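Local coordinates for protein acetoacetate decarboxylase (Sphingomonas wittichii, PDB 5UPB) that probably acts as a lyase-type enzyme of the acetoacetate decarboxylase family, whose classical members work on keto acids through a Schiff base, at residues L111-G114 and P120-I123; A179-R184 and T253-L258; Q40-A45 and E230-H235. All coordinates share one frame; numbering follows the deposited sequence.

Overall arrangement
The three contacts belong to one family domain rich in strands. Contact 1 contains the paired lysines K121 and K122, and by analogy with acetoacetate decarboxylases, where a lysine forms the Schiff base, it probably lies nearest the active site. Contact 2 has its centre about 16 Å from that of contact 1; strand 95-105 pairs in parallel with both 121-123 and 179-186 and so links them. Contact 3, about 19 Å from contact 1 between centres, encloses contact 1 along the chain. Contacts 2 and 3 have centres about 18 Å apart yet touch at the C-terminus, where L258 CD1 lies 3.6 Å from P44 CB. All three reach a second subunit.

Contact 1: residues L111-G114 and P120-I123; sequences LIRG and PKKI
L111 and K121 slide past one another in opposite directions, the leucine reaching from helix 108-116 toward the strand and the lysine from the strand past the helix backbone. L111 CD1 lies 3.4 Å from K121 O and 3.8 Å from I123 CG1, so a single methyl lies along the backbone of residues 121-123 and reaches the I123 side chain. It gets there because CG stands anti to the backbone N (chi1 -179°), carrying the branch off the helix. K121 is extended beyond CG: its CD passes 3.9 Å from L111 CA, and its CE lies 3.9 Å from G114 CA, where a side chain on the glycine would collide with it. An alanine in place of L111 would keep the helix turn but would probably leave a gap over the K121 carbonyl and take from I123 an apolar neighbour. Farther out, W115 NE1 donates to K121 O, while E83 forms a salt bridge with K121 NZ and S110 OG a weak hydrogen bond. K122 turns the other way, to E227 and to A13 O of a second subunit. Helix 108-116 thus packs on K121, while the neighbouring K122 faces the other side, an arrangement consistent with the Schiff-base site of acetoacetate decarboxylases.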
loop_
_atom_site.group_PDB
_atom_site.type_symbol
_atom_site.label_atom_id
_atom_site.label_comp_id
_atom_site.label_asym_id
_atom_site.label_seq_id
_atom_site.Cartn_x
_atom_site.Cartn_y
_atom_site.Cartn_z
ATOM N N LEU A 111 11.582 -1.563 -10.784
ATOM C CA LEU A 111 11.617 -2.980 -11.108
ATOM C C LEU A 111 11.973 -3.201 -12.573
ATOM O O LEU A 111 12.853 -4.017 -12.910
ATOM C CB LEU A 111 10.275 -3.615 -10.754
ATOM C CG LEU A 111 10.186 -5.116 -11.028
ATOM C CD1 LEU A 111 9.166 -5.693 -10.067
ATOM C CD2 LEU A 111 9.817 -5.368 -12.459
ATOM N N ILE A 112 11.287 -2.501 -13.462
ATOM C CA ILE A 112 11.472 -2.758 -14.876
ATOM C C ILE A 112 12.832 -2.259 -15.360
ATOM O O ILE A 112 13.525 -2.956 -16.112
ATOM C CB ILE A 112 10.307 -2.133 -15.658
ATOM C CG1 ILE A 112 9.000 -2.963 -15.406
ATOM C CG2 ILE A 112 10.661 -2.031 -17.137
ATOM C CD1 ILE A 112 9.031 -4.347 -16.022
ATOM N N ARG A 113 13.232 -1.056 -14.968
ATOM C CA ARG A 113 14.583 -0.612 -15.315
ATOM C C ARG A 113 15.606 -1.636 -14.854
ATOM O O ARG A 113 16.519 -2.003 -15.601
ATOM C CB ARG A 113 14.838 0.766 -14.690
ATOM C CG ARG A 113 16.171 1.505 -15.022
ATOM C CD ARG A 113 16.296 2.782 -14.116
ATOM N NE ARG A 113 16.249 2.376 -12.698
ATOM C CZ ARG A 113 15.820 3.076 -11.635
ATOM N NH1 ARG A 113 15.321 4.338 -11.687
ATOM N NH2 ARG A 113 15.904 2.458 -10.461
ATOM N N GLY A 114 15.430 -2.152 -13.638
ATOM C CA GLY A 114 16.291 -3.213 -13.146
ATOM C C GLY A 114 16.303 -4.434 -14.042
ATOM O O GLY A 114 17.374 -4.926 -14.437
ATOM N N PRO A 120 17.519 -8.801 -10.995
ATOM C CA PRO A 120 16.255 -9.496 -10.688
ATOM C C PRO A 120 15.519 -8.805 -9.553
ATOM O O PRO A 120 15.998 -8.799 -8.416
ATOM C CB PRO A 120 16.718 -10.905 -10.285
ATOM C CG PRO A 120 18.140 -11.006 -10.690
ATOM C CD PRO A 120 18.681 -9.606 -10.608
ATOM N N LYS A 121 14.355 -8.190 -9.862
ATOM C CA LYS A 121 13.598 -7.447 -8.850
ATOM C C LYS A 121 12.137 -7.906 -8.763
ATOM O O LYS A 121 11.481 -8.140 -9.778
ATOM C CB LYS A 121 13.595 -5.923 -9.122
ATOM C CG LYS A 121 14.993 -5.275 -9.241
ATOM C CD LYS A 121 14.886 -3.771 -9.103
ATOM C CE LYS A 121 16.287 -3.104 -9.255
ATOM N NZ LYS A 121 16.170 -1.646 -8.985
ATOM N N LYS A 122 11.626 -7.961 -7.540
ATOM C CA LYS A 122 10.205 -8.116 -7.249
ATOM C C LYS A 122 9.715 -6.854 -6.538
ATOM O O LYS A 122 10.512 -5.984 -6.131
ATOM C CB LYS A 122 9.975 -9.339 -6.367
ATOM C CG LYS A 122 10.361 -10.672 -7.040
ATOM C CD LYS A 122 10.122 -11.851 -6.071
ATOM C CE LYS A 122 10.468 -13.140 -6.693
ATOM N NZ LYS A 122 10.396 -14.269 -5.679
ATOM N N ILE A 123 8.395 -6.757 -6.384
ATOM C CA ILE A 123 7.795 -5.677 -5.621
ATOM C C ILE A 123 7.618 -6.136 -4.187
ATOM O O ILE A 123 7.022 -7.193 -3.923
ATOM C CB ILE A 123 6.434 -5.256 -6.181
ATOM C CG1 ILE A 123 6.554 -4.648 -7.574
ATOM C CG2 ILE A 123 5.762 -4.278 -5.146
ATOM C CD1 ILE A 123 7.306 -3.301 -7.585
#

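Contact 2: residues A179-R184 and T253-L258; sequences ATFGHR and TRLESL
F181 and H183 on one strand meet L255 and L258 on another, with strand 196-202 lying between the two in the sheet order. That middle strand pairs antiparallel with both 179-186 and 253-257, so the two segments are next-nearest neighbours and meet through side chains alone. Strand 253-257 carries a classic beta bulge at L255 and E256. Just ahead of it, R254 reaches along its own strand: NH1 and NH2 both donate to S257 OG, at 2.9 Å from NH1, with the oxygen in the guanidinium plane. One face of that guanidinium lies against E256 C, and NH1 also forms a salt bridge with E198, whose other carboxylate oxygen engages R184. This shared glutamate ties the polar sides of the two outer strands together.

L255 points toward the partner strand, and its CD1 comes within 4.2 Å of F181 CD1, the two side chains crossing at about a right angle. F181 also packs on C90 and L47, and the leucine methyl adds to these contacts. E256 turns elsewhere, making a weak hydrogen bond with H92. After S257 the chain ends at L258, whose CG sits beside the backbone N (chi1 -62°), directing the branch back to H183. The imidazole is held by a hydrogen bond between NE2 and S197 OG and has L7 of a second subunit nearby. Over one of its faces lies L258 CD1, a CH-pi contact 3.9 Å from the ring centroid and 22° off the ring normal.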
loop_
_atom_site.group_PDB
_atom_site.type_symbol
_atom_site.label_atom_id
_atom_site.label_comp_id
_atom_site.label_asym_id
_atom_site.label_seq_id
_atom_site.Cartn_x
_atom_site.Cartn_y
_atom_site.Cartn_z
ATOM N N ALA A 179 32.189 -3.891 -10.414
ATOM C CA ALA A 179 31.161 -4.305 -11.358
ATOM C C ALA A 179 29.924 -4.774 -10.623
ATOM O O ALA A 179 30.006 -5.393 -9.563
ATOM C CB ALA A 179 31.657 -5.422 -12.265
ATOM N N THR A 180 28.772 -4.510 -11.221
ATOM C CA THR A 180 27.535 -5.192 -10.877
ATOM C C THR A 180 27.153 -6.030 -12.079
ATOM O O THR A 180 26.966 -5.503 -13.180
ATOM C CB THR A 180 26.428 -4.217 -10.476
ATOM O OG1 THR A 180 26.855 -3.447 -9.365
ATOM C CG2 THR A 180 25.155 -4.952 -10.099
ATOM N N PHE A 181 27.096 -7.334 -11.880
ATOM C CA PHE A 181 26.775 -8.247 -12.960
ATOM C C PHE A 181 25.281 -8.530 -12.911
ATOM O O PHE A 181 24.681 -8.634 -11.834
ATOM C CB PHE A 181 27.596 -9.536 -12.839
ATOM C CG PHE A 181 29.078 -9.322 -12.876
ATOM C CD1 PHE A 181 29.671 -8.788 -13.995
ATOM C CD2 PHE A 181 29.867 -9.641 -11.786
ATOM C CE1 PHE A 181 31.016 -8.597 -14.056
ATOM C CE2 PHE A 181 31.233 -9.452 -11.835
ATOM C CZ PHE A 181 31.810 -8.923 -12.969
ATOM N N GLY A 182 24.670 -8.596 -14.092
ATOM C CA GLY A 182 23.246 -8.829 -14.191
ATOM C C GLY A 182 22.968 -9.966 -15.148
ATOM O O GLY A 182 23.817 -10.352 -15.961
ATOM N N HIS A 183 21.755 -10.512 -15.029
ATOM C CA HIS A 183 21.269 -11.555 -15.932
ATOM C C HIS A 183 20.050 -10.957 -16.607
ATOM O O HIS A 183 18.961 -10.931 -16.026
ATOM C CB HIS A 183 20.914 -12.844 -15.190
ATOM C CG HIS A 183 20.389 -13.916 -16.085
ATOM N ND1 HIS A 183 19.744 -15.043 -15.611
ATOM C CD2 HIS A 183 20.396 -14.025 -17.434
ATOM C CE1 HIS A 183 19.421 -15.818 -16.629
ATOM N NE2 HIS A 183 19.785 -15.216 -17.747
ATOM N N ARG A 184 20.245 -10.401 -17.786
ATOM C CA ARG A 184 19.142 -9.839 -18.544
ATOM C C ARG A 184 18.408 -11.008 -19.158
ATOM O O ARG A 184 18.941 -11.691 -20.038
ATOM C CB ARG A 184 19.640 -8.813 -19.551
ATOM C CG ARG A 184 18.554 -8.221 -20.388
ATOM C CD ARG A 184 19.152 -7.199 -21.318
ATOM N NE ARG A 184 18.103 -6.368 -21.883
ATOM C CZ ARG A 184 17.629 -6.607 -23.075
ATOM N NH1 ARG A 184 18.109 -7.626 -23.755
ATOM N NH2 ARG A 184 16.651 -5.867 -23.608
ATOM N N THR A 253 26.100 -3.195 -20.220
ATOM C CA THR A 253 26.719 -3.748 -21.422
ATOM C C THR A 253 26.597 -5.260 -21.427
ATOM O O THR A 253 26.862 -5.940 -20.425
ATOM C CB THR A 253 28.206 -3.362 -21.501
ATOM O OG1 THR A 253 28.328 -1.940 -21.502
ATOM C CG2 THR A 253 28.856 -3.896 -22.788
ATOM N N ARG A 254 26.262 -5.793 -22.581
ATOM C CA ARG A 254 26.186 -7.236 -22.727
ATOM C C ARG A 254 27.589 -7.835 -22.748
ATOM O O ARG A 254 28.458 -7.376 -23.491
ATOM C CB ARG A 254 25.443 -7.591 -24.017
ATOM C CG ARG A 254 25.503 -9.062 -24.382
ATOM C CD ARG A 254 24.841 -9.294 -25.736
ATOM N NE ARG A 254 25.471 -10.421 -26.416
ATOM C CZ ARG A 254 25.019 -11.664 -26.378
ATOM N NH1 ARG A 254 23.903 -11.949 -25.709
ATOM N NH2 ARG A 254 25.688 -12.622 -27.018
ATOM N N LEU A 255 27.791 -8.896 -21.965
ATOM C CA LEU A 255 29.032 -9.659 -21.936
ATOM C C LEU A 255 28.980 -10.903 -22.812
ATOM O O LEU A 255 29.894 -11.135 -23.596
ATOM C CB LEU A 255 29.359 -10.085 -20.502
ATOM C CG LEU A 255 29.639 -8.973 -19.502
ATOM C CD1 LEU A 255 29.685 -9.558 -18.085
ATOM C CD2 LEU A 255 30.951 -8.290 -19.857
ATOM N N GLU A 256 27.940 -11.722 -22.676
ATOM C CA GLU A 256 27.845 -12.963 -23.427
ATOM C C GLU A 256 26.445 -13.530 -23.236
ATOM O O GLU A 256 25.757 -13.188 -22.273
ATOM C CB GLU A 256 28.913 -13.962 -22.957
ATOM C CG GLU A 256 28.769 -14.393 -21.506
ATOM C CD GLU A 256 30.100 -14.583 -20.803
ATOM O OE1 GLU A 256 31.109 -13.990 -21.248
ATOM O OE2 GLU A 256 30.132 -15.318 -19.793
ATOM N N SER A 257 26.033 -14.400 -24.150
ATOM C CA SER A 257 24.784 -15.141 -23.954
ATOM C C SER A 257 24.935 -16.235 -22.903
ATOM O O SER A 257 26.037 -16.717 -22.616
ATOM C CB SER A 257 24.308 -15.787 -25.251
ATOM O OG SER A 257 23.902 -14.796 -26.169
ATOM N N LEU A 258 23.791 -16.632 -22.333
ATOM C CA LEU A 258 23.706 -17.737 -21.377
ATOM C C LEU A 258 22.880 -18.906 -21.935
ATOM O O LEU A 258 22.058 -18.722 -22.837
ATOM C CB LEU A 258 23.098 -17.264 -20.056
ATOM C CG LEU A 258 23.899 -16.199 -19.329
ATOM C CD1 LEU A 258 23.453 -16.077 -17.907
ATOM C CD2 LEU A 258 25.371 -16.566 -19.399
#

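Contact 3: residues Q40-A45 and E230-H235; sequences QALLPA and ECFADH
L42 of the 40-45 segment sends its side chain into the corner formed by C231 and F232. Its CA-CB bond already points at the 230-235 segment, although CB itself stops short of it. With CG anti to the carbonyl carbon and beside the backbone N (chi1 -61°), the branch is carried onward, and the two methyls divide the work. CD1 sits against both partners: it lies 3.7 Å from F232 CE1 and 3.9 Å from C231 CB, with F232 CZ only slightly farther away. It meets the phenylalanine ring obliquely. CD2 diverges to the cysteine's other end and comes to 4.1 Å from C231 SG. One leucine tip therefore spans the backbone-proximal and sulfur ends of C231 while also touching F232 at CE1 and CZ, a contact made by van der Waals packing.

The 230-235 segment, whose first three residues are 3-10, is braced from within. H235 ND1 donates to F232 O at 2.8 Å, a nearly straight bond (169°) lying in both the imidazole and the carbonyl planes, and A233 N closes the 3-10 turn by bonding back to E230 O. These bonds brace the backbone that carries the phenylalanine. Behind the contact, L42 and F232 both lie on I88 of strand 80-92; L42 also packs on F102, F232 also on L86, C34 and L221, and T8 of a second subunit comes up to L42. The contact thus joins the helix following strand 21-34 to the segment leading into strand 235-249, that strand's antiparallel neighbour, consistent with the cone-shaped beta barrel of acetoacetate decarboxylases.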
loop_
_atom_site.group_PDB
_atom_site.type_symbol
_atom_site.label_atom_id
_atom_site.label_comp_id
_atom_site.label_asym_id
_atom_site.label_seq_id
_atom_site.Cartn_x
_atom_site.Cartn_y
_atom_site.Cartn_z
ATOM N N GLN A 40 26.797 -20.180 -5.128
ATOM C CA GLN A 40 27.094 -20.436 -6.537
ATOM C C GLN A 40 25.849 -20.908 -7.286
ATOM O O GLN A 40 25.652 -20.568 -8.458
ATOM C CB GLN A 40 28.215 -21.474 -6.681
ATOM C CG GLN A 40 28.587 -21.737 -8.148
ATOM C CD GLN A 40 29.336 -20.556 -8.792
ATOM O OE1 GLN A 40 30.371 -20.102 -8.277
ATOM N NE2 GLN A 40 28.806 -20.050 -9.912
ATOM N N ALA A 41 25.000 -21.699 -6.624
ATOM C CA ALA A 41 23.774 -22.190 -7.257
ATOM C C ALA A 41 22.852 -21.055 -7.709
ATOM O O ALA A 41 22.029 -21.245 -8.609
ATOM C CB ALA A 41 23.053 -23.126 -6.282
ATOM N N LEU A 42 22.938 -19.887 -7.078
ATOM C CA LEU A 42 22.124 -18.749 -7.475
ATOM C C LEU A 42 22.760 -17.932 -8.587
ATOM O O LEU A 42 22.103 -17.027 -9.123
ATOM C CB LEU A 42 21.880 -17.823 -6.284
ATOM C CG LEU A 42 21.133 -18.405 -5.097
ATOM C CD1 LEU A 42 21.066 -17.352 -3.970
ATOM C CD2 LEU A 42 19.732 -18.894 -5.541
ATOM N N LEU A 43 24.033 -18.178 -8.890
ATOM C CA LEU A 43 24.674 -17.335 -9.878
ATOM C C LEU A 43 24.393 -17.849 -11.268
ATOM O O LEU A 43 24.474 -19.054 -11.506
ATOM C CB LEU A 43 26.182 -17.298 -9.680
ATOM C CG LEU A 43 26.637 -16.649 -8.381
ATOM C CD1 LEU A 43 28.149 -16.785 -8.216
ATOM C CD2 LEU A 43 26.224 -15.199 -8.425
ATOM N N PRO A 44 24.143 -16.960 -12.219
ATOM C CA PRO A 44 24.031 -17.408 -13.603
ATOM C C PRO A 44 25.380 -17.873 -14.140
ATOM O O PRO A 44 26.447 -17.554 -13.611
ATOM C CB PRO A 44 23.555 -16.154 -14.343
ATOM C CG PRO A 44 24.078 -15.021 -13.545
ATOM C CD PRO A 44 24.015 -15.490 -12.107
ATOM N N ALA A 45 25.307 -18.698 -15.176
ATOM C CA ALA A 45 26.501 -19.280 -15.771
ATOM C C ALA A 45 27.479 -18.195 -16.206
ATOM O O ALA A 45 27.087 -17.184 -16.801
ATOM C CB ALA A 45 26.117 -20.145 -16.970
ATOM N N GLU A 230 16.307 -19.040 2.408
ATOM C CA GLU A 230 17.132 -20.012 3.108
ATOM C C GLU A 230 18.520 -20.142 2.481
ATOM O O GLU A 230 19.428 -20.654 3.134
ATOM C CB GLU A 230 16.421 -21.373 3.139
ATOM C CG GLU A 230 15.216 -21.409 4.102
ATOM C CD GLU A 230 13.948 -20.693 3.559
ATOM O OE1 GLU A 230 13.846 -20.445 2.329
ATOM O OE2 GLU A 230 13.048 -20.375 4.377
ATOM N N CYS A 231 18.694 -19.759 1.214
ATOM C CA CYS A 231 20.013 -19.802 0.591
ATOM C C CYS A 231 21.040 -18.919 1.310
ATOM O O CYS A 231 22.244 -19.175 1.199
ATOM C CB CYS A 231 19.892 -19.391 -0.872
ATOM S SG CYS A 231 18.893 -20.506 -1.824
ATOM N N PHE A 232 20.590 -17.912 2.058
ATOM C CA PHE A 232 21.459 -16.998 2.787
ATOM C C PHE A 232 21.436 -17.263 4.286
ATOM O O PHE A 232 21.997 -16.489 5.056
ATOM C CB PHE A 232 21.070 -15.548 2.492
ATOM C CG PHE A 232 21.380 -15.109 1.075
ATOM C CD1 PHE A 232 20.465 -15.284 0.061
ATOM C CD2 PHE A 232 22.579 -14.487 0.775
ATOM C CE1 PHE A 232 20.747 -14.881 -1.234
ATOM C CE2 PHE A 232 22.870 -14.081 -0.516
ATOM C CZ PHE A 232 21.950 -14.276 -1.522
ATOM N N ALA A 233 20.831 -18.363 4.713
ATOM C CA ALA A 233 20.458 -18.546 6.110
ATOM C C ALA A 233 21.671 -18.862 6.974
ATOM O O ALA A 233 21.782 -18.370 8.103
ATOM C CB ALA A 233 19.415 -19.664 6.241
ATOM N N ASP A 234 22.569 -19.708 6.494
ATOM C CA ASP A 234 23.659 -20.168 7.345
ATOM C C ASP A 234 24.831 -19.229 7.111
ATOM O O ASP A 234 25.674 -19.455 6.238
ATOM C CB ASP A 234 24.007 -21.615 7.030
ATOM C CG ASP A 234 25.057 -22.171 7.955
ATOM O OD1 ASP A 234 24.943 -21.944 9.176
ATOM O OD2 ASP A 234 25.990 -22.838 7.464
ATOM N N HIS A 235 24.855 -18.118 7.849
ATOM C CA HIS A 235 25.818 -17.073 7.542
ATOM C C HIS A 235 26.598 -16.690 8.788
ATOM O O HIS A 235 26.206 -16.961 9.925
ATOM C CB HIS A 235 25.154 -15.835 6.957
ATOM C CG HIS A 235 24.097 -15.261 7.835
ATOM N ND1 HIS A 235 22.758 -15.303 7.515
ATOM C CD2 HIS A 235 24.180 -14.658 9.045
ATOM C CE1 HIS A 235 22.062 -14.732 8.483
ATOM N NE2 HIS A 235 22.900 -14.337 9.426
#